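Local atomic coordinates of beta-mannosidase (Trichoderma harzianum, PDB entry 4CVU), a protein that probably hydrolyses beta-mannosidic linkages, releasing mannose from the non-reducing ends of sugar chains, as a fungal glycoside hydrolase of family 2. Residues E613-N618 and A666-W671; T621-N626 and L643-M648. All coordinates share one frame; numbering follows the deposited sequence.

Interaction 1: E613-N618 and A666-W671. With CD (cadmium ion), chain M; CA (calcium ion), chain B; NAG (2-acetamido-2-deoxy-beta-D-glucopyranose), chain C; NAG (2-acetamido-2-deoxy-beta-D-glucopyranose), chain H.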
loop_
_atom_site.group_PDB
_atom_site.type_symbol
_atom_site.label_atom_id
_atom_site.label_comp_id
_atom_site.label_asym_id
_atom_site.label_seq_id
_atom_site.Cartn_x
_atom_site.Cartn_y
_atom_site.Cartn_z
ATOM N N GLU A 613 1.117 0.743 7.623
ATOM C CA GLU A 613 0.693 1.000 9.008
ATOM C C GLU A 613 -0.439 0.083 9.511
ATOM O O GLU A 613 -0.750 0.053 10.706
ATOM C CB GLU A 613 0.268 2.441 9.221
ATOM C CG GLU A 613 -1.087 2.756 8.583
ATOM C CD GLU A 613 -1.568 4.163 8.938
ATOM O OE1 GLU A 613 -0.947 4.739 9.875
ATOM O OE2 GLU A 613 -2.527 4.652 8.277
ATOM N N GLU A 614 -1.098 -0.608 8.595
ATOM C CA GLU A 614 -2.162 -1.529 8.961
ATOM C C GLU A 614 -1.723 -2.965 9.211
ATOM O O GLU A 614 -2.555 -3.823 9.415
ATOM C CB GLU A 614 -3.268 -1.509 7.863
ATOM C CG GLU A 614 -4.054 -0.213 7.804
ATOM C CD GLU A 614 -4.797 0.079 9.087
ATOM O OE1 GLU A 614 -5.736 -0.639 9.481
ATOM O OE2 GLU A 614 -4.474 1.080 9.717
ATOM N N LEU A 615 -0.420 -3.229 9.197
ATOM C CA LEU A 615 0.085 -4.567 9.369
ATOM C C LEU A 615 0.239 -4.945 10.842
ATOM O O LEU A 615 1.341 -5.032 11.355
ATOM C CB LEU A 615 1.430 -4.700 8.657
ATOM C CG LEU A 615 1.431 -4.467 7.145
ATOM C CD1 LEU A 615 2.856 -4.457 6.618
ATOM C CD2 LEU A 615 0.637 -5.501 6.353
ATOM N N SER A 616 -0.876 -5.181 11.523
ATOM C CA SER A 616 -0.818 -5.735 12.877
ATOM C C SER A 616 -2.011 -6.610 13.073
ATOM O O SER A 616 -3.028 -6.454 12.405
ATOM C CB SER A 616 -0.715 -4.649 13.972
ATOM O OG SER A 616 -1.921 -3.903 14.032
ATOM N N PHE A 617 -1.905 -7.566 13.978
ATOM C CA PHE A 617 -2.879 -8.652 14.046
ATOM C C PHE A 617 -4.308 -8.102 14.028
ATOM O O PHE A 617 -5.163 -8.594 13.347
ATOM C CB PHE A 617 -2.602 -9.509 15.274
ATOM C CG PHE A 617 -3.300 -10.853 15.276
ATOM C CD1 PHE A 617 -4.566 -10.987 15.793
ATOM C CD2 PHE A 617 -2.662 -11.992 14.805
ATOM C CE1 PHE A 617 -5.226 -12.243 15.851
ATOM C CE2 PHE A 617 -3.295 -13.241 14.846
ATOM C CZ PHE A 617 -4.606 -13.366 15.345
ATOM N N ASN A 618 -4.519 -7.006 14.755
ATOM C CA ASN A 618 -5.862 -6.508 15.034
ATOM C C ASN A 618 -6.027 -5.077 14.535
ATOM O O ASN A 618 -6.757 -4.300 15.120
ATOM C CB ASN A 618 -6.067 -6.532 16.542
ATOM C CG ASN A 618 -6.746 -7.780 17.054
ATOM O OD1 ASN A 618 -7.509 -8.490 16.341
ATOM N ND2 ASN A 618 -6.499 -8.051 18.302
ATOM N N ALA A 666 7.874 -7.839 12.434
ATOM C CA ALA A 666 8.277 -9.181 12.657
ATOM C C ALA A 666 7.263 -9.815 13.629
ATOM O O ALA A 666 6.976 -11.005 13.559
ATOM C CB ALA A 666 9.683 -9.218 13.246
ATOM N N ASN A 667 6.707 -9.006 14.512
ATOM C CA ASN A 667 5.704 -9.508 15.475
ATOM C C ASN A 667 4.390 -9.971 14.782
ATOM O O ASN A 667 3.748 -10.987 15.160
ATOM C CB ASN A 667 5.378 -8.426 16.496
ATOM C CG ASN A 667 4.772 -8.992 17.783
ATOM O OD1 ASN A 667 5.122 -10.085 18.181
ATOM N ND2 ASN A 667 3.874 -8.237 18.433
ATOM N N PHE A 668 3.952 -9.152 13.843
ATOM C CA PHE A 668 2.793 -9.449 12.999
ATOM C C PHE A 668 3.117 -10.678 12.142
ATOM O O PHE A 668 2.344 -11.644 12.121
ATOM C CB PHE A 668 2.457 -8.250 12.115
ATOM C CG PHE A 668 1.269 -8.476 11.193
ATOM C CD1 PHE A 668 0.057 -8.906 11.704
ATOM C CD2 PHE A 668 1.374 -8.273 9.815
ATOM C CE1 PHE A 668 -1.018 -9.130 10.872
ATOM C CE2 PHE A 668 0.292 -8.480 8.980
ATOM C CZ PHE A 668 -0.917 -8.913 9.522
ATOM N N SER A 669 4.230 -10.643 11.397
ATOM C CA SER A 669 4.580 -11.785 10.597
ATOM C C SER A 669 4.598 -13.097 11.395
ATOM O O SER A 669 4.210 -14.158 10.878
ATOM C CB SER A 669 5.949 -11.672 10.063
ATOM O OG SER A 669 6.129 -12.768 9.206
ATOM N N SER A 670 5.150 -13.020 12.591
ATOM C CA SER A 670 5.338 -14.198 13.447
ATOM C C SER A 670 4.029 -14.687 14.032
ATOM O O SER A 670 3.852 -15.908 14.212
ATOM C CB SER A 670 6.262 -13.890 14.616
ATOM O OG SER A 670 7.593 -14.107 14.308
ATOM N N TRP A 671 3.148 -13.764 14.403
ATOM C CA TRP A 671 1.783 -14.154 14.830
ATOM C C TRP A 671 1.035 -14.785 13.643
ATOM O O TRP A 671 0.321 -15.735 13.800
ATOM C CB TRP A 671 0.987 -12.944 15.433
ATOM C CG TRP A 671 1.154 -12.824 16.892
ATOM C CD1 TRP A 671 2.142 -12.169 17.578
ATOM C CD2 TRP A 671 0.348 -13.471 17.879
ATOM N NE1 TRP A 671 1.966 -12.351 18.926
ATOM C CE2 TRP A 671 0.893 -13.168 19.133
ATOM C CE3 TRP A 671 -0.773 -14.300 17.812
ATOM C CZ2 TRP A 671 0.341 -13.633 20.321
ATOM C CZ3 TRP A 671 -1.331 -14.769 18.988
ATOM C CH2 TRP A 671 -0.781 -14.426 20.226
HETATM CD CD CD M . -2.507 6.631 9.904
HETATM CA CA CA B . -5.532 1.346 11.560
HETATM C C1 NAG C . -7.114 -9.137 19.003
HETATM C C2 NAG C . -6.285 -9.869 20.037
HETATM C C3 NAG C . -7.129 -10.741 20.968
HETATM C C4 NAG C . -8.367 -10.028 21.521
HETATM C C5 NAG C . -9.069 -9.399 20.359
HETATM C C6 NAG C . -10.320 -8.625 20.784
HETATM C C7 NAG C . -4.013 -10.455 19.353
HETATM C C8 NAG C . -3.093 -11.479 18.743
HETATM N N2 NAG C . -5.301 -10.743 19.409
HETATM O O3 NAG C . -6.335 -11.195 22.038
HETATM O O4 NAG C . -9.270 -10.925 22.127
HETATM O O5 NAG C . -8.204 -8.522 19.666
HETATM O O6 NAG C . -9.976 -7.600 21.696
HETATM O O7 NAG C . -3.533 -9.406 19.803
HETATM C C1 NAG H . 3.231 -8.652 19.672
HETATM C C2 NAG H . 3.376 -7.575 20.773
HETATM C C3 NAG H . 2.580 -7.885 22.036
HETATM C C4 NAG H . 1.155 -8.238 21.662
HETATM C C5 NAG H . 1.165 -9.398 20.663
HETATM C C6 NAG H . -0.255 -9.792 20.228
HETATM C C7 NAG H . 5.356 -6.189 20.942
HETATM C C8 NAG H . 6.774 -6.021 21.424
HETATM N N2 NAG H . 4.745 -7.345 21.164
HETATM O O3 NAG H . 2.578 -6.732 22.852
HETATM O O4 NAG H . 0.450 -8.617 22.827
HETATM O O5 NAG H . 1.890 -9.025 19.521
HETATM O O6 NAG H . -0.935 -8.687 19.668
HETATM O O7 NAG H . 4.794 -5.270 20.377
HETATM O O HOH W 1 -5.862 0.166 13.348
HETATM O O HOH W 2 -1.253 7.727 8.482
HETATM O O HOH W 3 -3.675 5.409 11.273
HETATM O O HOH W 4 -1.932 8.199 11.825
#
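Phe-668 and Trp-671, one turn apart on a helix, meet the loop 613-618 through apolar and aromatic contacts, with no hydrogen bond crossing between the segments. The Phe-668 ring lies against loop backbone: Ser-616 N sits 3.8 Å above the ring plane, over its centre, while CD1 comes to 3.3 Å from Phe-617 N. Leu-615, the centre of an inverse gamma turn, adds its CB at 3.8 Å from Phe-668 CD2. Farther along the helix, Trp-671 turns its edge to the face of Phe-617 in a T-shaped pair, centroids 5.6 Å apart and planes at 71°. Phe-617 presents its ring there because its CG stands anti to the backbone N (chi1 -165°).

Two N-linked sugars pack on these rings. The acetamido methyl C8 of the NAG on Asn-618 lies 3.3 Å above the Phe-617 ring plane and also over one face of the Trp-671 ring, which it shares with C6 of the NAG on Asn-667. Trp-671 NE1 is hydrogen-bonded to Pro-659 O. With an alanine at Trp-671, the two sugars would probably lose the face they share and Phe-617 its edge-on partner.

At the loop's start, Glu-613 binds cadmium together with His-62 of the second subunit, and Glu-614 binds calcium. The contact thus joins two N-glycosylation sites: Asn-618 and Asn-667, each linked to NAG through ND2, both head Asn-X-Ser/Thr sequons.

Interaction 2: T621-N626 and L643-M648. With NAG (2-acetamido-2-deoxy-beta-D-glucopyranose), chain D.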
loop_
_atom_site.group_PDB
_atom_site.type_symbol
_atom_site.label_atom_id
_atom_site.label_comp_id
_atom_site.label_asym_id
_atom_site.label_seq_id
_atom_site.Cartn_x
_atom_site.Cartn_y
_atom_site.Cartn_z
ATOM N N THR A 621 -8.194 -2.348 9.517
ATOM C CA THR A 621 -8.325 -2.915 8.191
ATOM C C THR A 621 -8.207 -4.452 8.148
ATOM O O THR A 621 -8.930 -5.094 7.406
ATOM C CB THR A 621 -7.281 -2.317 7.239
ATOM O OG1 THR A 621 -7.526 -0.921 7.132
ATOM C CG2 THR A 621 -7.414 -2.955 5.905
ATOM N N VAL A 622 -7.311 -5.041 8.933
ATOM C CA VAL A 622 -7.128 -6.495 8.922
ATOM C C VAL A 622 -8.386 -7.172 9.523
ATOM O O VAL A 622 -8.882 -8.192 9.007
ATOM C CB VAL A 622 -5.839 -6.895 9.680
ATOM C CG1 VAL A 622 -5.855 -8.341 10.116
ATOM C CG2 VAL A 622 -4.587 -6.587 8.847
ATOM N N ILE A 623 -8.904 -6.592 10.607
ATOM C CA ILE A 623 -10.129 -7.110 11.229
ATOM C C ILE A 623 -11.285 -7.048 10.243
ATOM O O ILE A 623 -12.018 -8.043 10.067
ATOM C CB ILE A 623 -10.516 -6.317 12.483
ATOM C CG1 ILE A 623 -9.575 -6.638 13.631
ATOM C CG2 ILE A 623 -11.961 -6.608 12.888
ATOM C CD1 ILE A 623 -9.584 -5.559 14.702
ATOM N N LEU A 624 -11.435 -5.902 9.571
ATOM C CA LEU A 624 -12.577 -5.717 8.647
ATOM C C LEU A 624 -12.513 -6.643 7.433
ATOM O O LEU A 624 -13.513 -6.855 6.770
ATOM C CB LEU A 624 -12.746 -4.251 8.218
ATOM C CG LEU A 624 -13.388 -3.365 9.314
ATOM C CD1 LEU A 624 -13.450 -1.894 8.927
ATOM C CD2 LEU A 624 -14.780 -3.887 9.660
ATOM N N ARG A 625 -11.337 -7.194 7.151
ATOM C CA ARG A 625 -11.183 -8.148 6.051
ATOM C C ARG A 625 -11.395 -9.584 6.503
ATOM O O ARG A 625 -11.485 -10.500 5.670
ATOM C CB ARG A 625 -9.836 -7.970 5.400
ATOM C CG ARG A 625 -9.739 -6.676 4.602
ATOM C CD ARG A 625 -8.312 -6.398 4.213
ATOM N NE ARG A 625 -7.895 -7.285 3.118
ATOM C CZ ARG A 625 -7.944 -6.966 1.816
ATOM N NH1 ARG A 625 -8.410 -5.798 1.402
ATOM N NH2 ARG A 625 -7.583 -7.853 0.902
ATOM N N ASN A 626 -11.530 -9.799 7.789
ATOM C CA ASN A 626 -11.888 -11.128 8.295
ATOM C C ASN A 626 -13.405 -11.231 8.236
ATOM O O ASN A 626 -14.101 -10.534 9.014
ATOM C CB ASN A 626 -11.426 -11.312 9.724
ATOM C CG ASN A 626 -11.604 -12.742 10.207
ATOM O OD1 ASN A 626 -12.324 -13.559 9.588
ATOM N ND2 ASN A 626 -10.866 -13.085 11.223
ATOM N N LEU A 643 -14.739 -11.883 16.302
ATOM C CA LEU A 643 -14.960 -13.233 16.836
ATOM C C LEU A 643 -13.951 -14.180 16.170
ATOM O O LEU A 643 -13.469 -15.114 16.798
ATOM C CB LEU A 643 -16.373 -13.709 16.565
ATOM C CG LEU A 643 -17.440 -12.927 17.338
ATOM C CD1 LEU A 643 -18.797 -13.110 16.698
ATOM C CD2 LEU A 643 -17.454 -13.395 18.804
ATOM N N GLY A 644 -13.628 -13.910 14.903
ATOM C CA GLY A 644 -12.690 -14.786 14.198
ATOM C C GLY A 644 -11.289 -14.527 14.651
ATOM O O GLY A 644 -10.509 -15.494 14.829
ATOM N N GLN A 645 -10.917 -13.234 14.697
ATOM C CA GLN A 645 -9.672 -12.787 15.313
ATOM C C GLN A 645 -9.402 -13.487 16.655
ATOM O O GLN A 645 -8.266 -13.932 16.935
ATOM C CB GLN A 645 -9.673 -11.282 15.527
ATOM C CG GLN A 645 -9.785 -10.471 14.257
ATOM C CD GLN A 645 -8.648 -10.747 13.312
ATOM O OE1 GLN A 645 -8.798 -11.447 12.310
ATOM N NE2 GLN A 645 -7.498 -10.225 13.642
ATOM N N VAL A 646 -10.432 -13.587 17.476
ATOM C CA VAL A 646 -10.328 -14.225 18.787
ATOM C C VAL A 646 -10.096 -15.731 18.680
ATOM O O VAL A 646 -9.301 -16.284 19.430
ATOM C CB VAL A 646 -11.555 -13.906 19.663
ATOM C CG1 VAL A 646 -11.622 -14.782 20.929
ATOM C CG2 VAL A 646 -11.518 -12.437 20.058
ATOM N N GLU A 647 -10.788 -16.397 17.770
ATOM C CA GLU A 647 -10.567 -17.847 17.570
ATOM C C GLU A 647 -9.107 -18.132 17.252
ATOM O O GLU A 647 -8.470 -19.012 17.821
ATOM C CB GLU A 647 -11.480 -18.412 16.493
ATOM C CG GLU A 647 -12.946 -18.585 16.930
ATOM C CD GLU A 647 -13.880 -18.925 15.761
ATOM O OE1 GLU A 647 -13.408 -19.056 14.606
ATOM O OE2 GLU A 647 -15.103 -19.094 15.996
ATOM N N MET A 648 -8.509 -17.359 16.342
ATOM C CA MET A 648 -7.146 -17.632 16.019
ATOM C C MET A 648 -6.238 -17.364 17.200
ATOM O O MET A 648 -5.268 -18.107 17.436
ATOM C CB MET A 648 -6.735 -16.760 14.787
ATOM C CG MET A 648 -7.439 -17.153 13.524
ATOM S SD MET A 648 -6.687 -16.179 12.140
ATOM C CE MET A 648 -7.505 -14.700 12.611
HETATM C C1 NAG D . -9.070 -11.132 23.524
HETATM C C2 NAG D . -10.404 -11.589 24.110
HETATM C C3 NAG D . -10.291 -11.994 25.557
HETATM C C4 NAG D . -9.167 -12.993 25.731
HETATM C C5 NAG D . -7.889 -12.413 25.156
HETATM C C6 NAG D . -6.750 -13.428 25.249
HETATM C C7 NAG D . -12.558 -10.646 23.407
HETATM C C8 NAG D . -13.401 -9.409 23.334
HETATM N N2 NAG D . -11.356 -10.511 23.987
HETATM O O3 NAG D . -11.491 -12.612 25.920
HETATM O O4 NAG D . -8.998 -13.288 27.102
HETATM O O5 NAG D . -8.065 -12.087 23.787
HETATM O O6 NAG D . -5.656 -12.924 24.521
HETATM O O7 NAG D . -13.003 -11.709 22.966
#
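Ile-623 and Gln-645 bring the two segments to 7.0 Å between their CA atoms, and Asn-626 lies equally near Gly-644. The one hydrogen bond across runs from Asn-626 ND2 to Gln-645 OE1, 2.9 Å long and fairly straight at 161°. It uses a lone pair of OE1 in the carbonyl plane and leaves close to the plane of the Asn-626 amide, although the two amides stand nearly perpendicular, 86° apart. Gln-645 folds back at chi2 (-60°), which turns its amide toward the shorter helix. Its CG packs 3.9 Å from Ile-623 CG1.

Both amides are gripped at their other ends: Asn-626 OD1 accepts from His-628 N, and Gln-645 NE2 donates to Asn-618 OD1, so each buried group is fixed in rotation. Gly-644 passes close to Asn-626 ND2, where a side-chain CB would clash. The methyl CE of Met-648 lies 4.0 Å from Asn-626 ND2. On the other flank of the longer helix, Val-646 CG2 approaches O7 of a glycan NAG at 3.3 Å.

Helix 620-625 packs on helix 638-655 through Ile-623 and on helix 603-609, where Val-622 and Arg-625 meet Trp-606.

In the fold
From the N terminus, the chain leaves helix 603-609 and enters the metal-binding loop 613-618, then runs through helix 620-625 into a long connection and helix 638-655. Interaction 2 closes this inner loop, spanning 16 intervening residues. The chain then reaches helix 664-692, whose first turns come back to the loop in interaction 1, so interaction 2 is nested inside the larger loop of 47 residues. The centres of the two contacts are about 12 Å apart and on the same side of the chain's centre. They touch through the probable hydrogen bond between Glu-614 OE1 and Thr-621 N, and together they join loop 613-618 and helices 620-625, 638-655 and 664-692.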